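Local coordinates for oxidoreductase (Azotobacter vinelandii, PDB 7D5M), which probably acts as an NAD-dependent oxidoreductase of the Gfo/Idh/MocA family, a homologue of inositol dehydrogenase that binds its dinucleotide in a Rossmann fold, at residues A[147-150]-A[151-154]; A[232-235]-A[236-239]; A[327-330]-A[331-335]; A[372-375]-A[376-380]. One frame throughout, in Å; residues are numbered along the deposited sequence.

Overall arrangement
Three of the four contacts are turns of helix and one is a tight loop. Interactions 1 and 3 are buried and lie side by side at the starts of helices 148-158 and 329-349, where a probable hydrogen bond from Gln148 NE2 to Glu327 OE1 joins them. Interaction 1 has a Glu151-Arg154 salt bridge; in interaction 3 a carboxylate bonds the Gly328 amide, and Trp333 reaches the bound NAD. Interactions 2 and 4, about 7 Å apart at their nearest atoms, are only partly buried: the first turns the chain between strands 223-231 and 243-250, against which the second packs from helix 363-381. A sulfur lies over the Trp372 ring in interaction 4, while in interaction 2 Arg237 makes salt bridges to acids beyond its segments.

Interaction 1. Residues A[147-150]-A[151-154]; sequences HQLI and EQAR
Arg154, whose backbone N is hydrogen-bonded to Ile150 O at 2.9 Å, has the carboxylate carbon of Glu151 at the edge of its guanidinium, in the plane of the group. The grip is side-on and uses two nitrogens: NE of Arg154 meets OE1 of Glu151 at 2.8 Å, and NH2 of Arg154 meets OE2 of Glu151 at 2.8 Å. Both bonds are nearly straight, and both oxygens are met on their syn sides, although the nitrogens stand 34° and 25° out of the carboxylate plane. Glu151 sets its CG anti to the backbone N (chi1 164°) and then bends at chi2, which carries the acid along the helix toward Arg154. Its backbone N makes a weak bond to a water, which donates to His147 O at 2.8 Å. Gln152 N and Ala153 N complete the first turns of helix 148-158 with hydrogen bonds to Gln148 O and Leu149 O. Leu149 lays CD2 across CB of Gln152 at 3.9 Å, while the amide of Gln152 accepts from His312 N. Ile150, branched and apolar, suits the side facing helix 202-217, and Gln148 sends its amide to Asp319. A two-point ion pair on the more open flank would fix the rotation of the guanidinium, and the acid, close to the start of the helix, is probably favoured by the helix dipole as well.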
loop_
_atom_site.group_PDB
_atom_site.type_symbol
_atom_site.label_atom_id
_atom_site.label_comp_id
_atom_site.label_asym_id
_atom_site.label_seq_id
_atom_site.Cartn_x
_atom_site.Cartn_y
_atom_site.Cartn_z
ATOM N N HIS A 147 -17.842 7.525 10.610
ATOM C CA HIS A 147 -16.964 6.325 10.549
ATOM C C HIS A 147 -16.504 5.959 11.965
ATOM O O HIS A 147 -15.954 6.846 12.659
ATOM C CB HIS A 147 -15.797 6.535 9.587
ATOM C CG HIS A 147 -16.191 6.367 8.158
ATOM N ND1 HIS A 147 -16.147 7.408 7.248
ATOM C CD2 HIS A 147 -16.649 5.292 7.479
ATOM C CE1 HIS A 147 -16.562 6.973 6.074
ATOM N NE2 HIS A 147 -16.868 5.692 6.187
ATOM N N GLN A 148 -16.724 4.700 12.364
ATOM C CA GLN A 148 -16.407 4.170 13.720
ATOM C C GLN A 148 -14.989 4.564 14.145
ATOM O O GLN A 148 -14.780 4.845 15.343
ATOM C CB GLN A 148 -16.519 2.644 13.756
ATOM C CG GLN A 148 -17.951 2.112 13.689
ATOM C CD GLN A 148 -18.493 1.936 12.289
ATOM O OE1 GLN A 148 -18.654 2.896 11.535
ATOM N NE2 GLN A 148 -18.850 0.709 11.951
ATOM N N LEU A 149 -14.011 4.547 13.234
ATOM C CA LEU A 149 -12.601 4.685 13.685
ATOM C C LEU A 149 -12.284 6.134 14.055
ATOM O O LEU A 149 -11.235 6.344 14.693
ATOM C CB LEU A 149 -11.649 4.127 12.629
ATOM C CG LEU A 149 -11.638 2.605 12.544
ATOM C CD1 LEU A 149 -10.789 2.154 11.372
ATOM C CD2 LEU A 149 -11.138 1.980 13.845
ATOM N N ILE A 150 -13.157 7.094 13.723
ATOM C CA ILE A 150 -12.999 8.491 14.220
ATOM C C ILE A 150 -13.189 8.474 15.745
ATOM O O ILE A 150 -12.357 9.075 16.447
ATOM C CB ILE A 150 -13.939 9.479 13.507
ATOM C CG1 ILE A 150 -13.791 9.432 11.984
ATOM C CG2 ILE A 150 -13.726 10.886 14.033
ATOM C CD1 ILE A 150 -12.367 9.626 11.488
ATOM N N GLU A 151 -14.211 7.760 16.235
ATOM C CA GLU A 151 -14.468 7.577 17.684
ATOM C C GLU A 151 -13.293 6.815 18.315
ATOM O O GLU A 151 -12.898 7.170 19.440
ATOM C CB GLU A 151 -15.801 6.871 17.912
ATOM C CG GLU A 151 -15.959 6.304 19.304
ATOM C CD GLU A 151 -15.948 7.311 20.440
ATOM O OE1 GLU A 151 -16.149 8.516 20.183
ATOM O OE2 GLU A 151 -15.773 6.876 21.589
ATOM N N GLN A 152 -12.744 5.808 17.630
ATOM C CA GLN A 152 -11.552 5.078 18.134
ATOM C C GLN A 152 -10.416 6.086 18.362
ATOM O O GLN A 152 -9.753 6.025 19.420
ATOM C CB GLN A 152 -11.104 3.980 17.163
ATOM C CG GLN A 152 -9.779 3.329 17.552
ATOM C CD GLN A 152 -9.868 2.508 18.816
ATOM O OE1 GLN A 152 -10.950 2.095 19.233
ATOM N NE2 GLN A 152 -8.720 2.231 19.424
ATOM N N ALA A 153 -10.143 6.941 17.377
ATOM C CA ALA A 153 -9.062 7.950 17.455
ATOM C C ALA A 153 -9.335 8.896 18.632
ATOM O O ALA A 153 -8.411 9.156 19.419
ATOM C CB ALA A 153 -8.948 8.689 16.142
ATOM N N ARG A 154 -10.566 9.389 18.764
ATOM C CA ARG A 154 -10.939 10.288 19.886
ATOM C C ARG A 154 -10.574 9.612 21.208
ATOM O O ARG A 154 -9.955 10.264 22.066
ATOM C CB ARG A 154 -12.436 10.600 19.888
ATOM C CG ARG A 154 -12.849 11.552 21.002
ATOM C CD ARG A 154 -14.323 11.469 21.318
ATOM N NE ARG A 154 -14.626 10.169 21.912
ATOM C CZ ARG A 154 -14.280 9.774 23.139
ATOM N NH1 ARG A 154 -13.606 10.569 23.959
ATOM N NH2 ARG A 154 -14.618 8.564 23.544
HETATM O O HOH W 1 -17.071 7.822 14.986
#

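Interaction 2. Residues A[232-235]-A[236-239]; sequences SFVK and SRAP
Van der Waals contact is made chiefly by Val234, which lies over one face of the Arg237 guanidinium and crosses the arginine obliquely. CG2 of Val234 sits 3.3 Å from NH1 of Arg237, off toward the rim of the flat group, while CB of Val234 is 3.6 Å from CZ of Arg237. The arginine reaches back this far because its chain runs extended from CG to NE (chi2 175°, chi3 -178°). A compact branched residue suits this place, and Val234 also packs on Arg166 of a neighbouring subunit. Backbone hydrogen bonds shape the turn, which lies in the loop between strands 223-231 and 243-250: Arg237 N donates to Val234 O at 3.0 Å and Ala238 N to Lys235 O at 3.1 Å, each three residues back, as in a 3-10 turn. Water joins the two ends, donating to Ser232 OG at 2.7 Å and to Pro239 O at 3.1 Å; Ser232 OG has a further hydrogen bond with Leu240 O. The peptide bond before Pro239 is cis, which suits a sharp change of direction. Ionic partners lie beyond these residues: Arg237 NH2 forms a salt bridge with Glu182 and NH1 one with Asp242, whose carboxylate also accepts from Phe233 N and Val234 N. With acids bonded to NH1 and NH2 and a valine methyl over one face, this buried guanidinium is probably kept charged and fixed in rotation.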
loop_
_atom_site.group_PDB
_atom_site.type_symbol
_atom_site.label_atom_id
_atom_site.label_comp_id
_atom_site.label_asym_id
_atom_site.label_seq_id
_atom_site.Cartn_x
_atom_site.Cartn_y
_atom_site.Cartn_z
ATOM N N SER A 232 -6.196 30.902 -6.719
ATOM C CA SER A 232 -7.109 30.516 -7.814
ATOM C C SER A 232 -6.232 30.100 -8.996
ATOM O O SER A 232 -5.803 30.980 -9.772
ATOM C CB SER A 232 -8.067 31.638 -8.159
ATOM O OG SER A 232 -8.659 32.186 -6.987
ATOM N N PHE A 233 -5.877 28.815 -9.079
ATOM C CA PHE A 233 -5.004 28.300 -10.167
ATOM C C PHE A 233 -5.779 28.319 -11.486
ATOM O O PHE A 233 -5.187 28.642 -12.529
ATOM C CB PHE A 233 -4.429 26.935 -9.806
ATOM C CG PHE A 233 -3.273 27.012 -8.840
ATOM C CD1 PHE A 233 -2.055 27.559 -9.229
ATOM C CD2 PHE A 233 -3.399 26.548 -7.542
ATOM C CE1 PHE A 233 -0.993 27.631 -8.341
ATOM C CE2 PHE A 233 -2.340 26.638 -6.649
ATOM C CZ PHE A 233 -1.134 27.169 -7.052
ATOM N N VAL A 234 -7.067 27.979 -11.442
ATOM C CA VAL A 234 -8.005 28.278 -12.559
ATOM C C VAL A 234 -8.437 29.731 -12.357
ATOM O O VAL A 234 -9.266 30.002 -11.483
ATOM C CB VAL A 234 -9.168 27.282 -12.633
ATOM C CG1 VAL A 234 -10.148 27.651 -13.733
ATOM C CG2 VAL A 234 -8.652 25.871 -12.834
ATOM N N LYS A 235 -7.795 30.635 -13.093
ATOM C CA LYS A 235 -7.783 32.097 -12.817
ATOM C C LYS A 235 -9.208 32.656 -12.756
ATOM O O LYS A 235 -9.435 33.569 -11.931
ATOM C CB LYS A 235 -6.988 32.822 -13.904
ATOM C CG LYS A 235 -5.545 32.373 -14.041
ATOM C CD LYS A 235 -4.688 32.807 -12.881
ATOM C CE LYS A 235 -3.206 32.906 -13.206
ATOM N NZ LYS A 235 -2.942 33.273 -14.619
ATOM N N SER A 236 -10.120 32.114 -13.572
ATOM C CA SER A 236 -11.529 32.571 -13.717
ATOM C C SER A 236 -12.304 32.407 -12.400
ATOM O O SER A 236 -13.382 33.021 -12.271
ATOM C CB SER A 236 -12.219 31.837 -14.842
ATOM O OG SER A 236 -12.275 30.444 -14.579
ATOM N N ARG A 237 -11.801 31.607 -11.452
ATOM C CA ARG A 237 -12.491 31.366 -10.154
ATOM C C ARG A 237 -12.257 32.529 -9.183
ATOM O O ARG A 237 -13.075 32.692 -8.260
ATOM C CB ARG A 237 -12.025 30.045 -9.540
ATOM C CG ARG A 237 -12.400 28.838 -10.384
ATOM C CD ARG A 237 -11.842 27.526 -9.866
ATOM N NE ARG A 237 -12.223 26.462 -10.776
ATOM C CZ ARG A 237 -11.589 25.302 -10.942
ATOM N NH1 ARG A 237 -10.503 25.008 -10.240
ATOM N NH2 ARG A 237 -12.046 24.443 -11.835
ATOM N N ALA A 238 -11.193 33.315 -9.375
ATOM C CA ALA A 238 -10.836 34.445 -8.491
ATOM C C ALA A 238 -12.074 35.313 -8.275
ATOM O O ALA A 238 -12.796 35.586 -9.229
ATOM C CB ALA A 238 -9.694 35.237 -9.084
ATOM N N PRO A 239 -12.355 35.781 -7.039
ATOM C CA PRO A 239 -11.468 35.592 -5.885
ATOM C C PRO A 239 -11.582 34.270 -5.100
ATOM O O PRO A 239 -10.886 34.136 -4.096
ATOM C CB PRO A 239 -11.934 36.730 -4.963
ATOM C CG PRO A 239 -13.418 36.771 -5.206
ATOM C CD PRO A 239 -13.541 36.594 -6.705
HETATM O O HOH W 2 -8.073 32.981 -4.518
#

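Interaction 3. Residues A[327-330]-A[331-335]; sequences EGLF and EAWSN. With NAD (nicotinamide-adenine-dinucleotide), chain B.
Trp333 meets Leu329 at the edge of its indole, where CD1 of the leucine, an apolar flank for the ring, lies 3.6 Å from CD1 of the tryptophan, the two side chains pointing the same way. Farther along the ring, CZ2 of Trp333 comes within 3.6 Å of the nicotinamide amide oxygen O7N of NAD, a van der Waals approach. Leu329 puts CG anti to its backbone N (chi1 -176°), which swings the branch alongside the indole. On the backbone, Trp333 N is bonded to Leu329 O at 2.9 Å. Ser334, short enough to fold its hydroxyl back, grips Phe330 O twice, from opposite faces of its plane: OG donates at 2.7 Å and the backbone N at 2.9 Å. Ser334 OG and Glu331 OE1 both bond to Arg35 NH1 of the same chain, whereas Arg35 of a neighbouring subunit makes a cation-pi contact with the Phe330 ring. The bend of Glu331 at chi2 (64°) turns OE2 back to Gly328 N, which donates to its anti lone pair at 2.9 Å. At the same helix start, a water donates to Glu327 OE1 and accepts from Asn335 ND2, while Glu327 OE2 accepts from Arg320 N. Glu331, three residues past the N-cap Gly328, thus closes the first turn of a helix that carries Trp333 into the nicotinamide end of the NAD pocket.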
loop_
_atom_site.group_PDB
_atom_site.type_symbol
_atom_site.label_atom_id
_atom_site.label_comp_id
_atom_site.label_asym_id
_atom_site.label_seq_id
_atom_site.Cartn_x
_atom_site.Cartn_y
_atom_site.Cartn_z
ATOM N N GLU A 327 -17.277 -1.587 5.201
ATOM C CA GLU A 327 -18.324 -0.543 5.257
ATOM C C GLU A 327 -17.825 0.667 4.454
ATOM O O GLU A 327 -16.622 0.712 4.067
ATOM C CB GLU A 327 -18.672 -0.218 6.706
ATOM C CG GLU A 327 -19.398 -1.366 7.387
ATOM C CD GLU A 327 -19.969 -1.065 8.760
ATOM O OE1 GLU A 327 -19.866 0.095 9.218
ATOM O OE2 GLU A 327 -20.548 -2.005 9.353
ATOM N N GLY A 328 -18.723 1.595 4.156
ATOM C CA GLY A 328 -18.373 2.772 3.344
ATOM C C GLY A 328 -19.038 4.026 3.862
ATOM O O GLY A 328 -19.570 4.022 4.986
ATOM N N LEU A 329 -19.019 5.078 3.062
ATOM C CA LEU A 329 -19.508 6.405 3.506
ATOM C C LEU A 329 -21.021 6.352 3.770
ATOM O O LEU A 329 -21.499 7.163 4.569
ATOM C CB LEU A 329 -19.144 7.448 2.445
ATOM C CG LEU A 329 -19.502 8.898 2.789
ATOM C CD1 LEU A 329 -18.795 9.359 4.050
ATOM C CD2 LEU A 329 -19.144 9.825 1.634
ATOM N N PHE A 330 -21.767 5.432 3.158
ATOM C CA PHE A 330 -23.229 5.326 3.422
ATOM C C PHE A 330 -23.464 4.903 4.878
ATOM O O PHE A 330 -24.420 5.399 5.505
ATOM C CB PHE A 330 -23.936 4.422 2.412
ATOM C CG PHE A 330 -24.076 5.073 1.061
ATOM C CD1 PHE A 330 -25.177 5.855 0.756
ATOM C CD2 PHE A 330 -23.085 4.920 0.099
ATOM C CE1 PHE A 330 -25.298 6.457 -0.490
ATOM C CE2 PHE A 330 -23.206 5.531 -1.142
ATOM C CZ PHE A 330 -24.307 6.308 -1.427
ATOM N N GLU A 331 -22.603 4.045 5.417
ATOM C CA GLU A 331 -22.707 3.621 6.837
ATOM C C GLU A 331 -22.411 4.827 7.735
ATOM O O GLU A 331 -23.157 5.049 8.694
ATOM C CB GLU A 331 -21.770 2.453 7.136
ATOM C CG GLU A 331 -22.336 1.127 6.666
ATOM C CD GLU A 331 -22.518 1.003 5.164
ATOM O OE1 GLU A 331 -23.695 0.932 4.706
ATOM O OE2 GLU A 331 -21.501 1.004 4.450
ATOM N N ALA A 332 -21.343 5.563 7.439
ATOM C CA ALA A 332 -20.968 6.786 8.189
ATOM C C ALA A 332 -22.184 7.727 8.227
ATOM O O ALA A 332 -22.559 8.214 9.318
ATOM C CB ALA A 332 -19.769 7.445 7.557
ATOM N N TRP A 333 -22.801 7.983 7.078
ATOM C CA TRP A 333 -23.966 8.907 7.026
ATOM C C TRP A 333 -25.155 8.320 7.791
ATOM O O TRP A 333 -25.882 9.104 8.440
ATOM C CB TRP A 333 -24.359 9.229 5.593
ATOM C CG TRP A 333 -23.550 10.319 4.981
ATOM C CD1 TRP A 333 -22.204 10.358 4.753
ATOM C CD2 TRP A 333 -24.087 11.549 4.478
ATOM N NE1 TRP A 333 -21.868 11.539 4.146
ATOM C CE2 TRP A 333 -23.002 12.285 3.963
ATOM C CE3 TRP A 333 -25.376 12.093 4.425
ATOM C CZ2 TRP A 333 -23.172 13.551 3.403
ATOM C CZ3 TRP A 333 -25.541 13.339 3.863
ATOM C CH2 TRP A 333 -24.446 14.062 3.374
ATOM N N SER A 334 -25.370 7.011 7.686
ATOM C CA SER A 334 -26.450 6.296 8.423
ATOM C C SER A 334 -26.225 6.428 9.935
ATOM O O SER A 334 -27.218 6.585 10.672
ATOM C CB SER A 334 -26.559 4.859 8.008
ATOM O OG SER A 334 -26.835 4.759 6.618
ATOM N N ASN A 335 -24.970 6.373 10.377
ATOM C CA ASN A 335 -24.590 6.503 11.804
ATOM C C ASN A 335 -24.926 7.913 12.307
ATOM O O ASN A 335 -25.370 8.032 13.453
ATOM C CB ASN A 335 -23.123 6.125 12.008
ATOM C CG ASN A 335 -22.893 4.663 11.709
ATOM O OD1 ASN A 335 -23.830 3.868 11.810
ATOM N ND2 ASN A 335 -21.666 4.305 11.350
HETATM P PA NAD B . -26.333 20.225 -6.732
HETATM O O1A NAD B . -26.269 21.488 -7.534
HETATM O O2A NAD B . -25.789 18.945 -7.284
HETATM O O5B NAD B . -27.854 19.991 -6.273
HETATM C C5B NAD B . -28.746 21.093 -5.921
HETATM C C4B NAD B . -30.150 20.543 -5.841
HETATM O O4B NAD B . -31.016 21.476 -5.145
HETATM C C3B NAD B . -30.831 20.297 -7.194
HETATM O O3B NAD B . -31.698 19.177 -7.095
HETATM C C2B NAD B . -31.598 21.608 -7.403
HETATM O O2B NAD B . -32.675 21.521 -8.307
HETATM C C1B NAD B . -32.099 21.827 -5.983
HETATM N N9A NAD B . -32.470 23.197 -5.664
HETATM C C8A NAD B . -31.738 24.323 -5.935
HETATM N N7A NAD B . -32.283 25.418 -5.467
HETATM C C5A NAD B . -33.436 24.987 -4.830
HETATM C C6A NAD B . -34.436 25.682 -4.121
HETATM N N6A NAD B . -34.416 27.000 -3.910
HETATM N N1A NAD B . -35.449 24.948 -3.597
HETATM C C2A NAD B . -35.455 23.623 -3.810
HETATM N N3A NAD B . -34.562 22.862 -4.446
HETATM C C4A NAD B . -33.563 23.615 -4.941
HETATM O O3 NAD B . -25.596 20.458 -5.311
HETATM P PN NAD B . -24.900 19.372 -4.326
HETATM O O1N NAD B . -23.494 19.102 -4.785
HETATM O O2N NAD B . -25.835 18.213 -4.153
HETATM O O5D NAD B . -24.792 20.198 -2.956
HETATM C C5D NAD B . -25.949 20.693 -2.279
HETATM C C4D NAD B . -25.499 21.060 -0.892
HETATM O O4D NAD B . -24.901 19.893 -0.273
HETATM C C3D NAD B . -24.420 22.149 -0.847
HETATM O O3D NAD B . -24.612 22.958 0.300
HETATM C C2D NAD B . -23.118 21.345 -0.763
HETATM O O2D NAD B . -22.056 22.060 -0.149
HETATM C C1D NAD B . -23.566 20.181 0.122
HETATM N N1N NAD B . -22.754 18.935 -0.027
HETATM C C2N NAD B . -22.249 18.327 1.103
HETATM C C3N NAD B . -21.443 17.191 1.000
HETATM C C7N NAD B . -21.061 16.493 2.287
HETATM O O7N NAD B . -21.668 16.781 3.324
HETATM N N7N NAD B . -20.104 15.572 2.229
HETATM C C4N NAD B . -21.051 16.754 -0.270
HETATM C C5N NAD B . -21.557 17.391 -1.402
HETATM C C6N NAD B . -22.514 18.371 -1.249
HETATM O O HOH W 3 -21.890 1.470 10.497
#

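Interaction 4. Residues A[372-375]-A[376-380]; sequences WVER and CVQSA
Trp372 presents one ring face to Cys376, whose SG stands 3.7 Å from the centroid of the six-membered ring and only 18° off its normal, a sulfur-aromatic contact over the face. Cys376 places SG anti to its carbonyl carbon (chi1 -73°), which leans the sulfur back over the indole one turn earlier; a small, polarisable thiol fits well between that ring and the strands, where Trp372 also packs on Leu226 and Met248. Cys376 N closes the turn on Trp372 O at 3.0 Å. Val373 comes next, with CG1 4.2 Å from CG2 of Val377, an apolar ridge along the flank that touches Ser200. Glu374 accepts Gln378 N on its carbonyl O, and its carboxylate takes a bond from Leu121 N outside the helix. Arg375 runs beside Gln378, the guanidinium and amide planes nearly parallel (5° apart); NH1 of Arg375 makes a weak bond, 2.8 Å long but strongly bent, to OE1 of Gln378. Arg375 NE is held by Tyr389 O, and Ser379 N meets Arg375 O at 2.9 Å. The pattern is that of an amphipathic alpha-helix, its ring and thiol turned to strands 223-231 and 243-250 and to helix 202-217, in the C-terminal alpha/beta domain of this family.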
loop_
_atom_site.group_PDB
_atom_site.type_symbol
_atom_site.label_atom_id
_atom_site.label_comp_id
_atom_site.label_asym_id
_atom_site.label_seq_id
_atom_site.Cartn_x
_atom_site.Cartn_y
_atom_site.Cartn_z
ATOM N N TRP A 372 -14.221 29.308 10.967
ATOM C CA TRP A 372 -12.875 28.956 10.446
ATOM C C TRP A 372 -12.709 29.505 9.029
ATOM O O TRP A 372 -11.690 30.150 8.763
ATOM C CB TRP A 372 -12.645 27.449 10.496
ATOM C CG TRP A 372 -11.288 27.014 10.028
ATOM C CD1 TRP A 372 -10.135 26.967 10.756
ATOM C CD2 TRP A 372 -10.970 26.460 8.742
ATOM N NE1 TRP A 372 -9.113 26.457 9.999
ATOM C CE2 TRP A 372 -9.592 26.144 8.756
ATOM C CE3 TRP A 372 -11.705 26.217 7.577
ATOM C CZ2 TRP A 372 -8.953 25.567 7.658
ATOM C CZ3 TRP A 372 -11.068 25.665 6.486
ATOM C CH2 TRP A 372 -9.703 25.352 6.529
ATOM N N VAL A 373 -13.678 29.264 8.148
ATOM C CA VAL A 373 -13.612 29.747 6.741
ATOM C C VAL A 373 -13.469 31.270 6.772
ATOM O O VAL A 373 -12.645 31.804 6.020
ATOM C CB VAL A 373 -14.830 29.296 5.918
ATOM C CG1 VAL A 373 -14.913 30.031 4.583
ATOM C CG2 VAL A 373 -14.809 27.793 5.708
ATOM N N GLU A 374 -14.256 31.955 7.607
ATOM C CA GLU A 374 -14.274 33.440 7.613
ATOM C C GLU A 374 -12.888 33.962 8.017
ATOM O O GLU A 374 -12.393 34.886 7.338
ATOM C CB GLU A 374 -15.397 33.956 8.511
ATOM C CG GLU A 374 -15.585 35.455 8.442
ATOM C CD GLU A 374 -16.936 35.923 8.951
ATOM O OE1 GLU A 374 -16.951 36.696 9.922
ATOM O OE2 GLU A 374 -17.964 35.504 8.385
ATOM N N ARG A 375 -12.281 33.397 9.063
ATOM C CA ARG A 375 -10.935 33.798 9.553
ATOM C C ARG A 375 -9.891 33.518 8.467
ATOM O O ARG A 375 -9.013 34.378 8.270
ATOM C CB ARG A 375 -10.565 33.086 10.856
ATOM C CG ARG A 375 -11.337 33.594 12.060
ATOM C CD ARG A 375 -10.868 34.955 12.555
ATOM N NE ARG A 375 -11.820 35.397 13.559
ATOM C CZ ARG A 375 -12.958 36.047 13.299
ATOM N NH1 ARG A 375 -13.275 36.384 12.059
ATOM N NH2 ARG A 375 -13.774 36.380 14.287
ATOM N N CYS A 376 -9.966 32.362 7.804
ATOM C CA CYS A 376 -9.030 31.995 6.704
ATOM C C CYS A 376 -9.136 33.035 5.582
ATOM O O CYS A 376 -8.089 33.520 5.107
ATOM C CB CYS A 376 -9.305 30.595 6.163
ATOM S SG CYS A 376 -8.774 29.278 7.288
ATOM N N VAL A 377 -10.352 33.394 5.181
ATOM C CA VAL A 377 -10.559 34.380 4.084
ATOM C C VAL A 377 -9.976 35.730 4.536
ATOM O O VAL A 377 -9.289 36.373 3.718
ATOM C CB VAL A 377 -12.037 34.462 3.662
ATOM C CG1 VAL A 377 -12.296 35.622 2.708
ATOM C CG2 VAL A 377 -12.486 33.151 3.025
ATOM N N GLN A 378 -10.184 36.117 5.799
ATOM C CA GLN A 378 -9.662 37.391 6.366
ATOM C C GLN A 378 -8.132 37.406 6.272
ATOM O O GLN A 378 -7.586 38.419 5.794
ATOM C CB GLN A 378 -10.155 37.595 7.799
ATOM C CG GLN A 378 -11.618 38.011 7.837
ATOM C CD GLN A 378 -12.221 38.051 9.220
ATOM O OE1 GLN A 378 -11.625 37.618 10.207
ATOM N NE2 GLN A 378 -13.428 38.589 9.299
ATOM N N SER A 379 -7.471 36.323 6.680
ATOM C CA SER A 379 -5.992 36.213 6.618
ATOM C C SER A 379 -5.530 36.281 5.159
ATOM O O SER A 379 -4.580 37.053 4.873
ATOM C CB SER A 379 -5.491 34.967 7.302
ATOM O OG SER A 379 -4.114 34.750 7.022
ATOM N N ALA A 380 -6.144 35.490 4.282
ATOM C CA ALA A 380 -5.759 35.340 2.858
ATOM C C ALA A 380 -5.862 36.699 2.165
ATOM O O ALA A 380 -4.939 37.049 1.416
ATOM C CB ALA A 380 -6.638 34.327 2.167
#